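PDB 3MC9: Alr2269 protein from Nostoc sp., which is a cyanobacterial Omp85 whose periplasmic POTRA domains probably take part in outer-membrane beta-barrel biogenesis or polypeptide transport. Local coordinates for residues Pro60-Ser65 / Leu126-Ser131; Ser65-Arg70 / Thr90-Thr95; Gly112-Val117 / Phe132-Asn137; Pro138-Val143 / Gly210-Gln215. All coordinates share one frame; numbering follows the deposited sequence.

Contact 1: residues Pro60-Ser65 / Leu126-Ser131; sequences PRVLVS and LGVRVS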
loop_
_atom_site.group_PDB
_atom_site.type_symbol
_atom_site.label_atom_id
_atom_site.label_comp_id
_atom_site.label_asym_id
_atom_site.label_seq_id
_atom_site.Cartn_x
_atom_site.Cartn_y
_atom_site.Cartn_z
ATOM N N PRO A 60 8.404 3.639 -27.405
ATOM C CA PRO A 60 9.574 2.813 -27.713
ATOM C C PRO A 60 9.789 1.681 -26.715
ATOM O O PRO A 60 9.414 1.783 -25.538
ATOM C CB PRO A 60 10.757 3.790 -27.649
ATOM C CG PRO A 60 10.182 5.144 -27.526
ATOM C CD PRO A 60 8.784 4.998 -26.985
ATOM N N ARG A 61 10.405 0.617 -27.201
ATOM C CA ARG A 61 10.667 -0.569 -26.409
ATOM C C ARG A 61 12.132 -0.830 -26.320
ATOM O O ARG A 61 12.847 -0.550 -27.260
ATOM C CB ARG A 61 10.069 -1.760 -27.093
ATOM C CG ARG A 61 8.638 -1.669 -27.114
ATOM C CD ARG A 61 8.074 -2.451 -28.199
ATOM N NE ARG A 61 6.676 -2.094 -28.317
ATOM C CZ ARG A 61 5.748 -2.880 -28.822
ATOM N NH1 ARG A 61 6.065 -4.092 -29.279
ATOM N NH2 ARG A 61 4.499 -2.443 -28.853
ATOM N N VAL A 62 12.547 -1.421 -25.208
ATOM C CA VAL A 62 13.910 -1.839 -25.010
ATOM C C VAL A 62 13.855 -3.241 -24.479
ATOM O O VAL A 62 12.972 -3.583 -23.692
ATOM C CB VAL A 62 14.643 -1.034 -23.906
ATOM C CG1 VAL A 62 16.032 -0.639 -24.379
ATOM C CG2 VAL A 62 13.847 0.154 -23.461
ATOM N N LEU A 63 14.821 -4.048 -24.883
ATOM C CA LEU A 63 14.902 -5.404 -24.386
ATOM C C LEU A 63 15.350 -5.325 -22.953
ATOM O O LEU A 63 16.137 -4.447 -22.595
ATOM C CB LEU A 63 15.895 -6.223 -25.210
ATOM C CG LEU A 63 16.039 -7.678 -24.760
ATOM C CD1 LEU A 63 14.836 -8.485 -25.242
ATOM C CD2 LEU A 63 17.327 -8.237 -25.296
ATOM N N VAL A 64 14.825 -6.207 -22.115
ATOM C CA VAL A 64 15.194 -6.207 -20.714
ATOM C C VAL A 64 16.122 -7.389 -20.526
ATOM O O VAL A 64 15.760 -8.507 -20.888
ATOM C CB VAL A 64 13.966 -6.303 -19.780
ATOM C CG1 VAL A 64 14.395 -6.660 -18.335
ATOM C CG2 VAL A 64 13.191 -4.986 -19.783
ATOM N N SER A 65 17.321 -7.141 -19.987
ATOM C CA SER A 65 18.286 -8.231 -19.730
ATOM C C SER A 65 18.129 -8.889 -18.365
ATOM O O SER A 65 18.488 -10.064 -18.194
ATOM C CB SER A 65 19.734 -7.745 -19.860
ATOM O OG SER A 65 20.014 -6.698 -18.939
ATOM N N LEU A 126 23.579 -5.462 -23.496
ATOM C CA LEU A 126 22.778 -6.686 -23.546
ATOM C C LEU A 126 21.283 -6.474 -23.320
ATOM O O LEU A 126 20.501 -7.427 -23.463
ATOM C CB LEU A 126 23.235 -7.670 -22.462
ATOM C CG LEU A 126 24.719 -7.962 -22.259
ATOM C CD1 LEU A 126 24.839 -9.071 -21.171
ATOM C CD2 LEU A 126 25.384 -8.362 -23.530
ATOM N N GLY A 127 20.892 -5.252 -22.957
ATOM C CA GLY A 127 19.530 -4.979 -22.512
ATOM C C GLY A 127 19.491 -4.201 -21.198
ATOM O O GLY A 127 20.520 -3.990 -20.538
ATOM N N VAL A 128 18.297 -3.768 -20.803
ATOM C CA VAL A 128 18.189 -2.971 -19.595
ATOM C C VAL A 128 18.052 -3.871 -18.369
ATOM O O VAL A 128 17.290 -4.852 -18.389
ATOM C CB VAL A 128 17.028 -1.992 -19.658
ATOM C CG1 VAL A 128 17.095 -1.033 -18.459
ATOM C CG2 VAL A 128 17.085 -1.192 -20.951
ATOM N N ARG A 129 18.810 -3.533 -17.320
ATOM C CA ARG A 129 18.645 -4.159 -16.024
ATOM C C ARG A 129 17.655 -3.317 -15.234
ATOM O O ARG A 129 17.937 -2.171 -14.892
ATOM C CB ARG A 129 19.974 -4.280 -15.285
ATOM C CG ARG A 129 21.019 -5.098 -16.043
ATOM C CD ARG A 129 22.423 -4.953 -15.454
ATOM N NE ARG A 129 22.726 -5.952 -14.431
ATOM C CZ ARG A 129 22.941 -5.707 -13.137
ATOM N NH1 ARG A 129 22.893 -4.470 -12.638
ATOM N NH2 ARG A 129 23.223 -6.721 -12.318
ATOM N N VAL A 130 16.473 -3.864 -14.987
ATOM C CA VAL A 130 15.405 -3.100 -14.317
ATOM C C VAL A 130 15.369 -3.497 -12.848
ATOM O O VAL A 130 15.149 -4.664 -12.517
ATOM C CB VAL A 130 14.029 -3.336 -14.975
ATOM C CG1 VAL A 130 12.917 -2.633 -14.195
ATOM C CG2 VAL A 130 14.029 -2.850 -16.438
ATOM N N SER A 131 15.624 -2.522 -11.977
ATOM C CA SER A 131 15.527 -2.725 -10.540
ATOM C C SER A 131 14.216 -2.162 -9.999
ATOM O O SER A 131 13.908 -0.982 -10.174
ATOM C CB SER A 131 16.733 -2.101 -9.833
ATOM O OG SER A 131 17.887 -2.889 -10.058
#
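Over the plane of the V128 carbonyl comes S65 N, 2.8 Å from V128 O and 42° out of that plane, so the bond does not follow a lone pair. V64 CA closes on the same V128 O at 3.4 Å in a CA-H...O contact, with V64 CG1 as near. V128 N reaches L63 O at 2.9 Å with the donor only modestly tilted from the carbonyl plane. These bonds form the parallel bridge V64-V128, which joins the first residues of strand 62-71 to the start of strand 127-136 in the first POTRA domain; the two short axes run 57° apart, a strong twist. On the face carrying V64 and V128, V64 CG2 meets V130 CG2 at 4.1 Å, the side chains at about a right angle. V62 approaches V128 obliquely, CG1 to CG2 3.6 Å. At the other end S65 OG, set between its backbone N and carbonyl carbon (chi1 60°), lies 3.2 Å from G127 O and about as near V128 O, two weak options for one proton. R129 CG packs 3.5 Å from S65 OG, while the guanidinium beyond pairs with E66 and E122.

Contact 2: residues Ser65-Arg70 / Thr90-Thr95; sequences SEVLVR and TQPGRT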
loop_
_atom_site.group_PDB
_atom_site.type_symbol
_atom_site.label_atom_id
_atom_site.label_comp_id
_atom_site.label_asym_id
_atom_site.label_seq_id
_atom_site.Cartn_x
_atom_site.Cartn_y
_atom_site.Cartn_z
ATOM N N SER A 65 17.321 -7.141 -19.987
ATOM C CA SER A 65 18.286 -8.231 -19.730
ATOM C C SER A 65 18.129 -8.889 -18.365
ATOM O O SER A 65 18.488 -10.064 -18.194
ATOM C CB SER A 65 19.734 -7.745 -19.860
ATOM O OG SER A 65 20.014 -6.698 -18.939
ATOM N N GLU A 66 17.635 -8.122 -17.396
ATOM C CA GLU A 66 17.628 -8.549 -15.989
ATOM C C GLU A 66 16.614 -7.758 -15.169
ATOM O O GLU A 66 16.460 -6.558 -15.353
ATOM C CB GLU A 66 19.020 -8.363 -15.386
ATOM C CG GLU A 66 19.435 -9.507 -14.473
ATOM C CD GLU A 66 20.816 -9.323 -13.840
ATOM O OE1 GLU A 66 21.681 -8.630 -14.427
ATOM O OE2 GLU A 66 21.039 -9.894 -12.748
ATOM N N VAL A 67 15.896 -8.459 -14.296
ATOM C CA VAL A 67 15.001 -7.814 -13.340
ATOM C C VAL A 67 15.490 -8.135 -11.955
ATOM O O VAL A 67 15.675 -9.302 -11.615
ATOM C CB VAL A 67 13.526 -8.269 -13.488
ATOM C CG1 VAL A 67 12.654 -7.634 -12.374
ATOM C CG2 VAL A 67 12.998 -7.877 -14.857
ATOM N N LEU A 68 15.730 -7.096 -11.171
ATOM C CA LEU A 68 16.136 -7.254 -9.779
ATOM C C LEU A 68 15.032 -6.641 -8.910
ATOM O O LEU A 68 14.483 -5.582 -9.234
ATOM C CB LEU A 68 17.488 -6.565 -9.506
ATOM C CG LEU A 68 18.693 -6.875 -10.416
ATOM C CD1 LEU A 68 20.005 -6.208 -9.894
ATOM C CD2 LEU A 68 18.898 -8.367 -10.555
ATOM N N VAL A 69 14.681 -7.329 -7.831
ATOM C CA VAL A 69 13.731 -6.800 -6.855
ATOM C C VAL A 69 14.525 -6.565 -5.588
ATOM O O VAL A 69 15.130 -7.498 -5.081
ATOM C CB VAL A 69 12.603 -7.792 -6.572
ATOM C CG1 VAL A 69 11.732 -7.278 -5.430
ATOM C CG2 VAL A 69 11.777 -8.031 -7.835
ATOM N N ARG A 70 14.550 -5.328 -5.096
ATOM C CA ARG A 70 15.429 -4.961 -3.978
ATOM C C ARG A 70 14.693 -4.168 -2.899
ATOM O O ARG A 70 13.835 -3.361 -3.218
ATOM C CB ARG A 70 16.612 -4.107 -4.471
ATOM C CG ARG A 70 17.604 -4.823 -5.377
ATOM C CD ARG A 70 18.316 -5.960 -4.649
ATOM N NE ARG A 70 19.288 -6.638 -5.507
ATOM C CZ ARG A 70 19.088 -7.797 -6.141
ATOM N NH1 ARG A 70 20.062 -8.302 -6.898
ATOM N NH2 ARG A 70 17.934 -8.465 -6.032
ATOM N N THR A 90 7.133 -6.974 -16.552
ATOM C CA THR A 90 8.507 -6.769 -17.019
ATOM C C THR A 90 9.384 -7.970 -16.636
ATOM O O THR A 90 9.354 -8.453 -15.502
ATOM C CB THR A 90 9.081 -5.445 -16.511
ATOM O OG1 THR A 90 8.365 -4.363 -17.134
ATOM C CG2 THR A 90 10.563 -5.323 -16.831
ATOM N N GLN A 91 10.129 -8.495 -17.603
ATOM C CA GLN A 91 10.843 -9.752 -17.369
ATOM C C GLN A 91 12.068 -9.851 -18.259
ATOM O O GLN A 91 12.117 -9.226 -19.321
ATOM C CB GLN A 91 9.889 -10.971 -17.513
ATOM C CG GLN A 91 9.967 -11.729 -18.810
ATOM C CD GLN A 91 9.014 -12.936 -18.891
ATOM O OE1 GLN A 91 7.800 -12.788 -18.823
ATOM N NE2 GLN A 91 9.576 -14.119 -19.086
ATOM N N PRO A 92 13.079 -10.621 -17.805
ATOM C CA PRO A 92 14.290 -10.776 -18.581
ATOM C C PRO A 92 13.967 -11.414 -19.927
ATOM O O PRO A 92 13.157 -12.340 -19.996
ATOM C CB PRO A 92 15.170 -11.708 -17.716
ATOM C CG PRO A 92 14.288 -12.240 -16.638
ATOM C CD PRO A 92 13.157 -11.295 -16.490
ATOM N N GLY A 93 14.572 -10.903 -20.989
ATOM C CA GLY A 93 14.403 -11.507 -22.310
ATOM C C GLY A 93 13.073 -11.192 -22.982
ATOM O O GLY A 93 12.681 -11.886 -23.921
ATOM N N ARG A 94 12.379 -10.160 -22.493
ATOM C CA ARG A 94 11.248 -9.562 -23.191
ATOM C C ARG A 94 11.484 -8.060 -23.195
ATOM O O ARG A 94 12.323 -7.561 -22.439
ATOM C CB ARG A 94 9.938 -9.863 -22.459
ATOM C CG ARG A 94 9.641 -11.341 -22.270
ATOM C CD ARG A 94 9.382 -12.056 -23.596
ATOM N NE ARG A 94 9.090 -13.478 -23.401
ATOM C CZ ARG A 94 9.969 -14.473 -23.514
ATOM N NH1 ARG A 94 11.248 -14.244 -23.816
ATOM N NH2 ARG A 94 9.569 -15.714 -23.308
ATOM N N THR A 95 10.756 -7.328 -24.027
ATOM C CA THR A 95 10.861 -5.882 -24.008
ATOM C C THR A 95 10.024 -5.298 -22.872
ATOM O O THR A 95 9.242 -5.992 -22.204
ATOM C CB THR A 95 10.406 -5.221 -25.315
ATOM O OG1 THR A 95 9.132 -5.735 -25.690
ATOM C CG2 THR A 95 11.415 -5.443 -26.427
#
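S65 meets P92 through its backbone: P92 CB lies 3.7 Å from S65 O. P92 belongs to a type II beta turn, Q91 to R94, which follows helix 78-87 and leads into strand 95-96 of the first POTRA domain. The turn fits that class, with P92 at its second position and G93, at a phi of 77°, at its third; its closing bond, R94 N to Q91 O, is weak. No hydrogen bond passes between segments 65-70 and 90-95, so the contact rests on van der Waals packing. S65 points its side chain away from the turn, and its OG has weak bonding options at G127 O and V128 O. E66 also turns its side chain away and pairs through OE1 with R129, leaving the backbone to face the loop, E66 CA 4.4 Å from P92 CB. V67 is the residue that does most of the touching. With CG1 anti to the backbone N (chi1 175°), its CG2 branch is left for the loop and meets P92 CD at 3.8 Å, the two side chains crossing at about a right angle. The same methyl reaches Q91 CA at 3.8 Å, while the CG1 branch packs against F132. T90 completes the surface that V67 CG2 touches: its OG1 is bonded to D104, its backbone O lies 3.7 Å from V67 CG2, and its CG2 methyl stands 4.0 Å from that V67 CG2.

Contact 3: residues Gly112-Val117 / Phe132-Asn137; sequences GFFSNV and FIVQPN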
loop_
_atom_site.group_PDB
_atom_site.type_symbol
_atom_site.label_atom_id
_atom_site.label_comp_id
_atom_site.label_asym_id
_atom_site.label_seq_id
_atom_site.Cartn_x
_atom_site.Cartn_y
_atom_site.Cartn_z
ATOM N N GLY A 112 -0.495 -4.221 -1.759
ATOM C CA GLY A 112 -0.781 -3.656 -0.451
ATOM C C GLY A 112 0.322 -3.765 0.588
ATOM O O GLY A 112 0.182 -3.211 1.671
ATOM N N PHE A 113 1.416 -4.463 0.285
ATOM C CA PHE A 113 2.457 -4.668 1.297
ATOM C C PHE A 113 3.528 -3.571 1.372
ATOM O O PHE A 113 4.349 -3.598 2.295
ATOM C CB PHE A 113 3.149 -6.011 1.112
ATOM C CG PHE A 113 2.269 -7.197 1.350
ATOM C CD1 PHE A 113 1.872 -7.532 2.630
ATOM C CD2 PHE A 113 1.872 -8.006 0.294
ATOM C CE1 PHE A 113 1.066 -8.644 2.856
ATOM C CE2 PHE A 113 1.075 -9.110 0.506
ATOM C CZ PHE A 113 0.672 -9.438 1.789
ATOM N N PHE A 114 3.519 -2.603 0.455
ATOM C CA PHE A 114 4.622 -1.633 0.359
ATOM C C PHE A 114 4.218 -0.188 0.492
ATOM O O PHE A 114 3.173 0.214 -0.011
ATOM C CB PHE A 114 5.322 -1.800 -0.987
ATOM C CG PHE A 114 5.671 -3.203 -1.282
ATOM C CD1 PHE A 114 6.823 -3.770 -0.750
ATOM C CD2 PHE A 114 4.826 -3.988 -2.051
ATOM C CE1 PHE A 114 7.131 -5.098 -1.007
ATOM C CE2 PHE A 114 5.132 -5.283 -2.316
ATOM C CZ PHE A 114 6.279 -5.854 -1.795
ATOM N N SER A 115 5.076 0.602 1.138
ATOM C CA SER A 115 4.845 2.035 1.311
ATOM C C SER A 115 5.467 2.840 0.160
ATOM O O SER A 115 5.012 3.935 -0.164
ATOM C CB SER A 115 5.404 2.509 2.665
ATOM O OG SER A 115 6.729 2.012 2.896
ATOM N N ASN A 116 6.507 2.291 -0.461
ATOM C CA ASN A 116 7.130 2.933 -1.616
ATOM C C ASN A 116 7.605 1.904 -2.635
ATOM O O ASN A 116 8.045 0.813 -2.275
ATOM C CB ASN A 116 8.302 3.834 -1.185
ATOM C CG ASN A 116 8.699 4.850 -2.266
ATOM O OD1 ASN A 116 9.878 5.179 -2.409
ATOM N ND2 ASN A 116 7.715 5.346 -3.027
ATOM N N VAL A 117 7.495 2.275 -3.906
ATOM C CA VAL A 117 7.874 1.442 -5.028
ATOM C C VAL A 117 8.397 2.330 -6.153
ATOM O O VAL A 117 7.754 3.316 -6.522
ATOM C CB VAL A 117 6.665 0.672 -5.598
ATOM C CG1 VAL A 117 7.120 -0.238 -6.737
ATOM C CG2 VAL A 117 5.952 -0.112 -4.507
ATOM N N PHE A 132 13.426 -3.027 -9.381
ATOM C CA PHE A 132 12.240 -2.598 -8.657
ATOM C C PHE A 132 12.682 -2.481 -7.220
ATOM O O PHE A 132 13.074 -3.479 -6.602
ATOM C CB PHE A 132 11.087 -3.583 -8.812
ATOM C CG PHE A 132 10.502 -3.604 -10.198
ATOM C CD1 PHE A 132 9.673 -2.572 -10.638
ATOM C CD2 PHE A 132 10.805 -4.636 -11.075
ATOM C CE1 PHE A 132 9.149 -2.577 -11.924
ATOM C CE2 PHE A 132 10.289 -4.650 -12.357
ATOM C CZ PHE A 132 9.463 -3.613 -12.791
ATOM N N ILE A 133 12.665 -1.257 -6.707
ATOM C CA ILE A 133 13.110 -0.989 -5.350
ATOM C C ILE A 133 11.876 -0.718 -4.517
ATOM O O ILE A 133 11.096 0.189 -4.800
ATOM C CB ILE A 133 14.123 0.176 -5.310
ATOM C CG1 ILE A 133 15.337 -0.182 -6.175
ATOM C CG2 ILE A 133 14.562 0.470 -3.861
ATOM C CD1 ILE A 133 15.975 0.993 -6.862
ATOM N N VAL A 134 11.679 -1.543 -3.498
ATOM C CA VAL A 134 10.441 -1.531 -2.752
ATOM C C VAL A 134 10.747 -1.381 -1.265
ATOM O O VAL A 134 11.781 -1.842 -0.788
ATOM C CB VAL A 134 9.628 -2.807 -3.010
ATOM C CG1 VAL A 134 9.398 -3.007 -4.517
ATOM C CG2 VAL A 134 10.312 -4.030 -2.409
ATOM N N GLN A 135 9.846 -0.718 -0.553
ATOM C CA GLN A 135 9.975 -0.503 0.882
ATOM C C GLN A 135 8.789 -1.179 1.525
ATOM O O GLN A 135 7.666 -0.689 1.418
ATOM C CB GLN A 135 9.989 0.990 1.208
ATOM C CG GLN A 135 10.222 1.331 2.687
ATOM C CD GLN A 135 11.337 0.521 3.350
ATOM O OE1 GLN A 135 11.080 -0.232 4.284
ATOM N NE2 GLN A 135 12.571 0.684 2.884
ATOM N N PRO A 136 9.018 -2.342 2.156
ATOM C CA PRO A 136 7.910 -3.017 2.817
ATOM C C PRO A 136 7.244 -2.130 3.866
ATOM O O PRO A 136 7.908 -1.319 4.514
ATOM C CB PRO A 136 8.574 -4.231 3.484
ATOM C CG PRO A 136 9.847 -4.433 2.753
ATOM C CD PRO A 136 10.275 -3.102 2.248
ATOM N N ASN A 137 5.932 -2.282 4.016
ATOM C CA ASN A 137 5.200 -1.589 5.084
ATOM C C ASN A 137 5.746 -2.034 6.437
ATOM O O ASN A 137 6.238 -3.159 6.564
ATOM C CB ASN A 137 3.714 -1.936 5.035
ATOM C CG ASN A 137 2.948 -1.163 3.970
ATOM O OD1 ASN A 137 3.218 0.008 3.706
ATOM N ND2 ASN A 137 1.967 -1.816 3.378
HETATM O O HOH W 1 7.356 1.119 5.235
#
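I133 enters through its carbonyl, whose oxygen lies 3.5 Å from V117 CA in a CA-H...O contact. V134 and V117 form a non-hydrogen-bonded antiparallel pair, and the CG2 methyl of V134 reaches F114 CE1 at 3.6 Å, obliquely to the ring. F114 CG is anti to its own carbonyl carbon (chi1 -50°), which carries the phenyl toward V84 and I108 on the two helices of the domain. Q135 takes both polar roles of the backbone. Its N donates to N116 O at 2.9 Å, whereas its O receives S115 N at 2.9 Å almost along the C=O axis (177° at the oxygen). Between F114-P136 and N116-Q135 the register slips by one residue, a beta bulge in the hairpin of strands 114-124 and 127-136, and S115 occupies the slip. Q135 C also lies in the plane of the F114 ring, at its edge. P136 places CA 3.8 Å from F114 CD1, and its O is joined to S115 OG through a water, which donates to the carbonyl. N137 N bonds F113 O at 2.7 Å, with the donor tilted 16° from the carbonyl plane. The N137 amide lies against the backbone of 112-115: OD1 is 3.2 Å from S115 N at too poor an angle for a bond; ND2 donates to L174 O. The hairpin end is therefore fastened by main-chain bonds on both sides of the bulge, and the amide of N137 extends that grip to the segment preceding helix 176-192 in the following POTRA domain.

Contact 4: residues Pro138-Val143 / Gly210-Gln215; sequences PVLSKV and GVVTLQ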
loop_
_atom_site.group_PDB
_atom_site.type_symbol
_atom_site.label_atom_id
_atom_site.label_comp_id
_atom_site.label_asym_id
_atom_site.label_seq_id
_atom_site.Cartn_x
_atom_site.Cartn_y
_atom_site.Cartn_z
ATOM N N PRO A 138 5.650 -1.171 7.455
ATOM C CA PRO A 138 6.027 -1.626 8.782
ATOM C C PRO A 138 4.963 -2.551 9.359
ATOM O O PRO A 138 3.867 -2.654 8.798
ATOM C CB PRO A 138 6.064 -0.331 9.587
ATOM C CG PRO A 138 4.991 0.492 8.974
ATOM C CD PRO A 138 4.991 0.143 7.501
ATOM N N VAL A 139 5.288 -3.216 10.460
ATOM C CA VAL A 139 4.317 -4.041 11.186
ATOM C C VAL A 139 3.254 -3.105 11.754
ATOM O O VAL A 139 3.585 -2.079 12.333
ATOM C CB VAL A 139 4.993 -4.821 12.333
ATOM C CG1 VAL A 139 3.980 -5.683 13.078
ATOM C CG2 VAL A 139 6.139 -5.685 11.792
ATOM N N LEU A 140 1.979 -3.430 11.547
ATOM C CA LEU A 140 0.885 -2.588 12.069
ATOM C C LEU A 140 0.810 -2.706 13.590
ATOM O O LEU A 140 0.528 -3.788 14.126
ATOM C CB LEU A 140 -0.455 -2.971 11.435
ATOM C CG LEU A 140 -1.683 -2.163 11.863
ATOM C CD1 LEU A 140 -1.579 -0.701 11.398
ATOM C CD2 LEU A 140 -2.943 -2.803 11.334
ATOM N N SER A 141 1.072 -1.603 14.287
ATOM C CA SER A 141 0.942 -1.591 15.741
ATOM C C SER A 141 -0.452 -1.122 16.142
ATOM O O SER A 141 -1.064 -1.698 17.050
ATOM C CB SER A 141 2.016 -0.722 16.402
ATOM O OG SER A 141 1.972 0.608 15.928
ATOM N N LYS A 142 -0.959 -0.084 15.474
ATOM C CA LYS A 142 -2.319 0.361 15.732
ATOM C C LYS A 142 -2.954 1.281 14.682
ATOM O O LYS A 142 -2.265 1.871 13.849
ATOM C CB LYS A 142 -2.392 0.987 17.127
ATOM C CG LYS A 142 -2.335 2.481 17.209
ATOM C CD LYS A 142 -3.346 2.971 18.223
ATOM C CE LYS A 142 -2.749 3.280 19.566
ATOM N NZ LYS A 142 -3.802 3.928 20.403
ATOM N N VAL A 143 -4.287 1.343 14.719
ATOM C CA VAL A 143 -5.068 2.272 13.911
ATOM C C VAL A 143 -5.799 3.262 14.827
ATOM O O VAL A 143 -6.485 2.862 15.768
ATOM C CB VAL A 143 -6.086 1.539 12.979
ATOM C CG1 VAL A 143 -6.918 2.537 12.197
ATOM C CG2 VAL A 143 -5.362 0.608 12.022
ATOM N N GLY A 210 4.465 2.045 12.655
ATOM C CA GLY A 210 3.292 1.218 12.352
ATOM C C GLY A 210 1.970 1.702 12.934
ATOM O O GLY A 210 1.041 0.912 13.109
ATOM N N VAL A 211 1.891 2.994 13.235
ATOM C CA VAL A 211 0.646 3.622 13.629
ATOM C C VAL A 211 -0.012 4.197 12.381
ATOM O O VAL A 211 0.553 5.047 11.715
ATOM C CB VAL A 211 0.849 4.764 14.661
ATOM C CG1 VAL A 211 -0.490 5.462 14.950
ATOM C CG2 VAL A 211 1.491 4.233 15.970
ATOM N N VAL A 212 -1.201 3.704 12.066
ATOM C CA VAL A 212 -2.009 4.247 10.986
ATOM C C VAL A 212 -3.041 5.215 11.545
ATOM O O VAL A 212 -3.866 4.834 12.374
ATOM C CB VAL A 212 -2.761 3.148 10.243
ATOM C CG1 VAL A 212 -3.640 3.749 9.115
ATOM C CG2 VAL A 212 -1.787 2.127 9.711
ATOM N N THR A 213 -3.014 6.450 11.061
ATOM C CA THR A 213 -4.004 7.437 11.423
ATOM C C THR A 213 -4.985 7.616 10.261
ATOM O O THR A 213 -4.577 7.968 9.147
ATOM C CB THR A 213 -3.353 8.784 11.753
ATOM O OG1 THR A 213 -2.312 8.585 12.722
ATOM C CG2 THR A 213 -4.382 9.779 12.278
ATOM N N LEU A 214 -6.263 7.362 10.529
ATOM C CA LEU A 214 -7.348 7.577 9.565
ATOM C C LEU A 214 -8.107 8.851 9.924
ATOM O O LEU A 214 -8.760 8.938 10.965
ATOM C CB LEU A 214 -8.325 6.408 9.570
ATOM C CG LEU A 214 -7.753 5.019 9.317
ATOM C CD1 LEU A 214 -8.869 3.962 9.477
ATOM C CD2 LEU A 214 -7.131 4.985 7.925
ATOM N N GLN A 215 -7.993 9.840 9.060
ATOM C CA GLN A 215 -8.701 11.091 9.198
ATOM C C GLN A 215 -10.075 10.857 8.590
ATOM O O GLN A 215 -10.145 10.414 7.448
ATOM C CB GLN A 215 -7.928 12.129 8.397
ATOM C CG GLN A 215 -8.154 13.554 8.782
ATOM C CD GLN A 215 -6.982 14.434 8.326
ATOM O OE1 GLN A 215 -6.848 14.755 7.144
ATOM N NE2 GLN A 215 -6.117 14.802 9.270
#
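In the second POTRA domain, strands 142-146 and 211-217 run parallel, and the contact covers the start of this pairing. G210 O receives two amides from the same face of its carbonyl plane: S141 N at 2.8 Å, tilted 35° from it, and K142 N at 3.3 Å. G210 O is thus a shared acceptor for two successive amides where strand 142-146 begins. V212 N then donates to K142 O at 2.8 Å, with 165° at the oxygen. G210 CA adds a CA-H...O contact to V139 O at 3.3 Å, while S141 OG, although near G210 O, is bonded to N209 O. With CG anti to its backbone N (chi1 -179°), L140 brings CD1 to 3.3 Å from V212 CG2, closer than usual for carbons; the two side chains cross at about a right angle. V143 lies beside V212, pointing the same way, and its CG1 reaches L214 CD1 at 3.6 Å. K142 and V211 run alongside each other on the opposite face. V143 and V212 pack on L179 of helix 176-192, L214 on I183 of that helix, and V143 and L214 on F166 of helix 161-166; beyond strand 211-217 comes antiparallel strand 199-206, whose P204 touches V212 and L214.

Contacts 1, 2 and 3 all belong to one mixed sheet and its adjoining turn. Contacts 1 and 2 share S65, and their centres are 7 Å apart; probable hydrogen bonds V64 O to G93 N and V130 N to E66 O, each 2.7 Å, tie them together. From contact 2 the pairing of strands 62-71 and 127-136 continues to contact 3, 18 Å away between centres, through a probable hydrogen bond from F132 N to L68 O, 2.8 Å. Contacts 3 and 4 adjoin in sequence at N137 and P138, where the chain passes from one POTRA domain to the next, with centres 16 Å apart. Contacts 1 and 4 are the most widely separated pair, on opposite sides of the chain's centre, with centres 38 Å apart.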